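Long-range contact in cytochrome c (PDB 6A3L), which binds heme c covalently and probably takes part in electron transfer: residues A[55-60]-A[77-82]. Numbering follows the deposited sequence.
Sequences LPLEGF and TDKSDF. With HEC (heme c), chain C.
Phe82 extends its ring with CG anti to the backbone N (chi1 180°), while Phe60 turns CG anti to its carbonyl carbon (chi1 -68°), and the two side chains cross at about a right angle. The result is a T-shaped stack: the CE2–CZ edge of Phe82 points into one face of Phe60, with ring centroids 4.9 Å apart and planes at 68°. Phe82 CZ stands over the centre of the Phe60 ring, and Phe82 CE2 comes within 3.7 Å of Phe60 CD2. Leu57 slides past Phe82 and lays CD1 3.7 Å from its CE2. Both rings reach the heme: Phe60 CZ lies 3.5 Å from heme methyl CMD, and Phe82 CE1 3.5 Å from CAC, with CBC over a face of Phe82. With an alanine here instead of Phe60, the Phe82 edge is likely to lose the aromatic face it points into, opening a gap beside the heme methyl. Lys79, bent at chi2 and chi4, brings CE beside Phe60 O, a carbonyl hydrogen-bonded by Trp76 NE1. Lys79 NZ is salt-bridged to Asp83 and donates to a water 2.8 Å from NZ, which in turn donates to Leu57 O. The loop after helix 39-53 and the start of helix 79-99 thus meet through an apolar, aromatic wall of the heme pocket, bordered by a water bridge and a salt bridge within helix 79-99.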
ATOM      1  N   LEU A  55       4.747   5.641  -0.252  1.00 38.89           N
ATOM      2  CA  LEU A  55       3.485   6.315  -0.603  1.00 41.26           C
ATOM      3  C   LEU A  55       3.129   7.566   0.199  1.00 41.85           C
ATOM      4  O   LEU A  55       2.697   8.558  -0.401  1.00 40.88           O
ATOM      5  CB  LEU A  55       2.302   5.348  -0.500  1.00 37.64           C
ATOM      6  CG  LEU A  55       2.543   4.022  -1.187  1.00 35.54           C
ATOM      7  CD1 LEU A  55       1.324   3.092  -1.132  1.00 37.68           C
ATOM      8  CD2 LEU A  55       2.987   4.308  -2.597  1.00 36.97           C
ATOM      9  N   PRO A  56       3.237   7.561   1.535  1.00 42.74           N
ATOM     10  CA  PRO A  56       2.577   8.629   2.313  1.00 42.32           C
ATOM     11  C   PRO A  56       3.130  10.025   2.079  1.00 41.66           C
ATOM     12  O   PRO A  56       2.395  10.999   2.292  1.00 42.32           O
ATOM     13  CB  PRO A  56       2.773   8.191   3.770  1.00 40.47           C
ATOM     14  CG  PRO A  56       3.898   7.244   3.754  1.00 43.82           C
ATOM     15  CD  PRO A  56       3.887   6.575   2.413  1.00 42.37           C
ATOM     16  N   LEU A  57       4.392  10.175   1.673  1.00 41.88           N
ATOM     17  CA  LEU A  57       4.937  11.529   1.590  1.00 43.83           C
ATOM     18  C   LEU A  57       4.086  12.405   0.672  1.00 42.28           C
ATOM     19  O   LEU A  57       3.791  13.560   1.008  1.00 41.53           O
ATOM     20  CB  LEU A  57       6.395  11.518   1.123  1.00 41.84           C
ATOM     21  CG  LEU A  57       7.066  12.906   1.271  1.00 42.69           C
ATOM     22  CD1 LEU A  57       7.003  13.411   2.716  1.00 39.00           C
ATOM     23  CD2 LEU A  57       8.494  12.903   0.769  1.00 44.82           C
ATOM     24  N   GLU A  58       3.651  11.852  -0.465  1.00 39.06           N
ATOM     25  CA  GLU A  58       2.784  12.573  -1.405  1.00 43.41           C
ATOM     26  C   GLU A  58       1.543  13.146  -0.728  1.00 41.00           C
ATOM     27  O   GLU A  58       1.043  14.205  -1.132  1.00 40.81           O
ATOM     28  CB  GLU A  58       2.381  11.637  -2.548  1.00 44.28           C
ATOM     29  CG  GLU A  58       1.403  12.230  -3.554  1.00 44.93           C
ATOM     30  CD  GLU A  58       1.162  11.306  -4.716  1.00 44.80           C
ATOM     31  OE1 GLU A  58       1.924  10.331  -4.838  1.00 45.42           O
ATOM     32  OE2 GLU A  58       0.218  11.540  -5.505  1.00 51.57           O
ATOM     33  N   GLY A  59       1.038  12.467   0.304  1.00 39.56           N
ATOM     34  CA  GLY A  59      -0.128  12.930   1.032  1.00 41.35           C
ATOM     35  C   GLY A  59       0.053  14.230   1.789  1.00 42.85           C
ATOM     36  O   GLY A  59      -0.939  14.861   2.155  1.00 44.55           O
ATOM     37  N   PHE A  60       1.283  14.629   2.079  1.00 42.31           N
ATOM     38  CA  PHE A  60       1.490  15.805   2.919  1.00 43.60           C
ATOM     39  C   PHE A  60       1.568  17.072   2.071  1.00 45.52           C
ATOM     40  O   PHE A  60       2.528  17.840   2.102  1.00 47.59           O
ATOM     41  CB  PHE A  60       2.716  15.607   3.804  1.00 43.48           C
ATOM     42  CG  PHE A  60       2.504  14.548   4.841  1.00 40.71           C
ATOM     43  CD1 PHE A  60       1.819  14.843   6.004  1.00 40.24           C
ATOM     44  CD2 PHE A  60       2.899  13.245   4.608  1.00 38.60           C
ATOM     45  CE1 PHE A  60       1.585  13.863   6.943  1.00 42.81           C
ATOM     46  CE2 PHE A  60       2.674  12.267   5.533  1.00 37.60           C
ATOM     47  CZ  PHE A  60       2.011  12.565   6.701  1.00 40.63           C
ATOM     48  N   THR A  77       6.467  23.757   8.474  1.00 57.04           N
ATOM     49  CA  THR A  77       7.503  24.730   8.815  1.00 53.51           C
ATOM     50  C   THR A  77       8.890  24.115   8.716  1.00 53.71           C
ATOM     51  O   THR A  77       9.877  24.838   8.543  1.00 55.53           O
ATOM     52  CB  THR A  77       7.276  25.298  10.214  1.00 55.76           C
ATOM     53  OG1 THR A  77       7.486  24.272  11.193  1.00 54.18           O
ATOM     54  CG2 THR A  77       5.855  25.879  10.340  1.00 50.52           C
ATOM     55  N   ASP A  78       9.001  22.802   8.872  1.00 55.08           N
ATOM     56  CA  ASP A  78      10.276  22.110   8.699  1.00 54.74           C
ATOM     57  C   ASP A  78      10.198  20.973   7.675  1.00 53.78           C
ATOM     58  O   ASP A  78      10.773  19.899   7.880  1.00 52.69           O
ATOM     59  CB  ASP A  78      10.796  21.587  10.036  1.00 54.55           C
ATOM     60  CG  ASP A  78      12.301  21.538  10.080  1.00 56.74           C
ATOM     61  OD1 ASP A  78      12.939  21.483   8.999  1.00 55.13           O
ATOM     62  OD2 ASP A  78      12.850  21.581  11.196  1.00 61.34           O
ATOM     63  N   LYS A  79       9.523  21.208   6.542  1.00 52.57           N
ATOM     64  CA  LYS A  79       9.262  20.146   5.564  1.00 48.80           C
ATOM     65  C   LYS A  79      10.547  19.483   5.085  1.00 50.36           C
ATOM     66  O   LYS A  79      10.563  18.283   4.795  1.00 48.41           O
ATOM     67  CB  LYS A  79       8.490  20.730   4.378  1.00 50.30           C
ATOM     68  CG  LYS A  79       7.937  19.717   3.401  1.00 45.98           C
ATOM     69  CD  LYS A  79       7.031  18.709   4.086  1.00 47.13           C
ATOM     70  CE  LYS A  79       6.085  18.061   3.074  1.00 46.00           C
ATOM     71  NZ  LYS A  79       6.837  17.606   1.860  1.00 42.33           N
ATOM     72  N   SER A  80      11.638  20.242   5.013  1.00 53.27           N
ATOM     73  CA  SER A  80      12.919  19.677   4.602  1.00 55.51           C
ATOM     74  C   SER A  80      13.327  18.507   5.501  1.00 51.59           C
ATOM     75  O   SER A  80      13.700  17.435   5.013  1.00 49.25           O
ATOM     76  CB  SER A  80      13.980  20.782   4.613  1.00 52.67           C
ATOM     77  OG  SER A  80      15.190  20.321   4.071  1.00 56.69           O
ATOM     78  N   ASP A  81      13.245  18.696   6.825  1.00 51.98           N
ATOM     79  CA  ASP A  81      13.615  17.645   7.775  1.00 50.93           C
ATOM     80  C   ASP A  81      12.618  16.488   7.771  1.00 49.80           C
ATOM     81  O   ASP A  81      13.006  15.321   7.940  1.00 49.68           O
ATOM     82  CB  ASP A  81      13.728  18.234   9.186  1.00 53.85           C
ATOM     83  CG  ASP A  81      13.930  17.170  10.248  1.00 51.94           C
ATOM     84  OD1 ASP A  81      13.016  16.967  11.081  1.00 52.24           O
ATOM     85  OD2 ASP A  81      14.998  16.532  10.247  1.00 53.48           O
ATOM     86  N   PHE A  82      11.328  16.790   7.620  1.00 48.37           N
ATOM     87  CA  PHE A  82      10.321  15.734   7.597  1.00 48.37           C
ATOM     88  C   PHE A  82      10.553  14.804   6.415  1.00 45.45           C
ATOM     89  O   PHE A  82      10.545  13.577   6.564  1.00 44.67           O
ATOM     90  CB  PHE A  82       8.924  16.356   7.555  1.00 47.05           C
ATOM     91  CG  PHE A  82       7.797  15.359   7.517  1.00 46.93           C
ATOM     92  CD1 PHE A  82       7.306  14.805   8.683  1.00 46.00           C
ATOM     93  CD2 PHE A  82       7.195  15.014   6.312  1.00 42.75           C
ATOM     94  CE1 PHE A  82       6.247  13.903   8.654  1.00 46.37           C
ATOM     95  CE2 PHE A  82       6.140  14.106   6.272  1.00 43.88           C
ATOM     96  CZ  PHE A  82       5.660  13.553   7.438  1.00 43.63           C
TER
HETATM   97 FE   HEC C 201       3.515   7.058  10.978  1.00 48.79          FE
HETATM   98  CHA HEC C 201       0.262   8.243  11.267  1.00 43.05           C
HETATM   99  CHB HEC C 201       2.418   3.888  11.592  1.00 44.14           C
HETATM  100  CHC HEC C 201       6.598   5.744  10.013  1.00 47.49           C
HETATM  101  CHD HEC C 201       4.575  10.178  10.200  1.00 41.81           C
HETATM  102  NA  HEC C 201       1.684   6.241  11.339  1.00 44.83           N
HETATM  103  C1A HEC C 201       0.480   6.904  11.456  1.00 41.71           C
HETATM  104  C2A HEC C 201      -0.505   5.931  11.830  1.00 41.42           C
HETATM  105  C3A HEC C 201       0.078   4.731  11.914  1.00 42.27           C
HETATM  106  C4A HEC C 201       1.475   4.897  11.603  1.00 43.05           C
HETATM  107  CMA HEC C 201      -0.611   3.395  12.293  1.00 42.99           C
HETATM  108  CAA HEC C 201      -1.990   6.238  12.054  1.00 35.62           C
HETATM  109  CBA HEC C 201      -2.617   6.249  10.649  1.00 40.66           C
HETATM  110  CGA HEC C 201      -4.112   6.256  10.818  1.00 39.73           C
HETATM  111  O1A HEC C 201      -4.659   5.138  10.958  1.00 41.41           O
HETATM  112  O2A HEC C 201      -4.745   7.344  10.837  1.00 38.30           O
HETATM  113  NB  HEC C 201       4.364   5.135  10.766  1.00 46.69           N
HETATM  114  C1B HEC C 201       3.734   3.982  11.193  1.00 44.73           C
HETATM  115  C2B HEC C 201       4.695   2.900  11.153  1.00 43.63           C
HETATM  116  C3B HEC C 201       5.875   3.396  10.733  1.00 43.24           C
HETATM  117  C4B HEC C 201       5.678   4.816  10.470  1.00 46.21           C
HETATM  118  CMB HEC C 201       4.342   1.452  11.570  1.00 44.20           C
HETATM  119  CAB HEC C 201       7.203   2.621  10.508  1.00 45.11           C
HETATM  120  CBB HEC C 201       7.195   1.368  10.018  1.00 42.88           C
HETATM  121  NC  HEC C 201       5.233   7.814  10.216  1.00 41.72           N
HETATM  122  C1C HEC C 201       6.406   7.122   9.950  1.00 46.21           C
HETATM  123  C2C HEC C 201       7.417   8.098   9.582  1.00 44.42           C
HETATM  124  C3C HEC C 201       6.882   9.330   9.658  1.00 42.71           C
HETATM  125  C4C HEC C 201       5.488   9.163  10.039  1.00 43.01           C
HETATM  126  CMC HEC C 201       8.874   7.719   9.235  1.00 48.11           C
HETATM  127  CAC HEC C 201       7.553  10.702   9.361  1.00 42.98           C
HETATM  128  CBC HEC C 201       8.480  10.843   8.403  1.00 41.23           C
HETATM  129  ND  HEC C 201       2.569   8.859  10.766  1.00 43.27           N
HETATM  130  C1D HEC C 201       3.230  10.034  10.452  1.00 42.87           C
HETATM  131  C2D HEC C 201       2.263  11.099  10.442  1.00 44.94           C
HETATM  132  C3D HEC C 201       1.063  10.576  10.739  1.00 44.75           C
HETATM  133  C4D HEC C 201       1.236   9.157  10.955  1.00 43.02           C
HETATM  134  CMD HEC C 201       2.599  12.579  10.140  1.00 45.23           C
HETATM  135  CAD HEC C 201      -0.279  11.342  10.827  1.00 48.22           C
HETATM  136  CBD HEC C 201      -1.160  11.084   9.596  1.00 46.59           C
HETATM  137  CGD HEC C 201      -2.463  11.839   9.735  1.00 45.38           C
HETATM  138  O1D HEC C 201      -3.274  11.499  10.628  1.00 45.90           O
HETATM  139  O2D HEC C 201      -2.699  12.795   8.964  1.00 48.00           O
HETATM  140  O   HOH W   1       5.069  16.013   0.427  1.00 39.90           O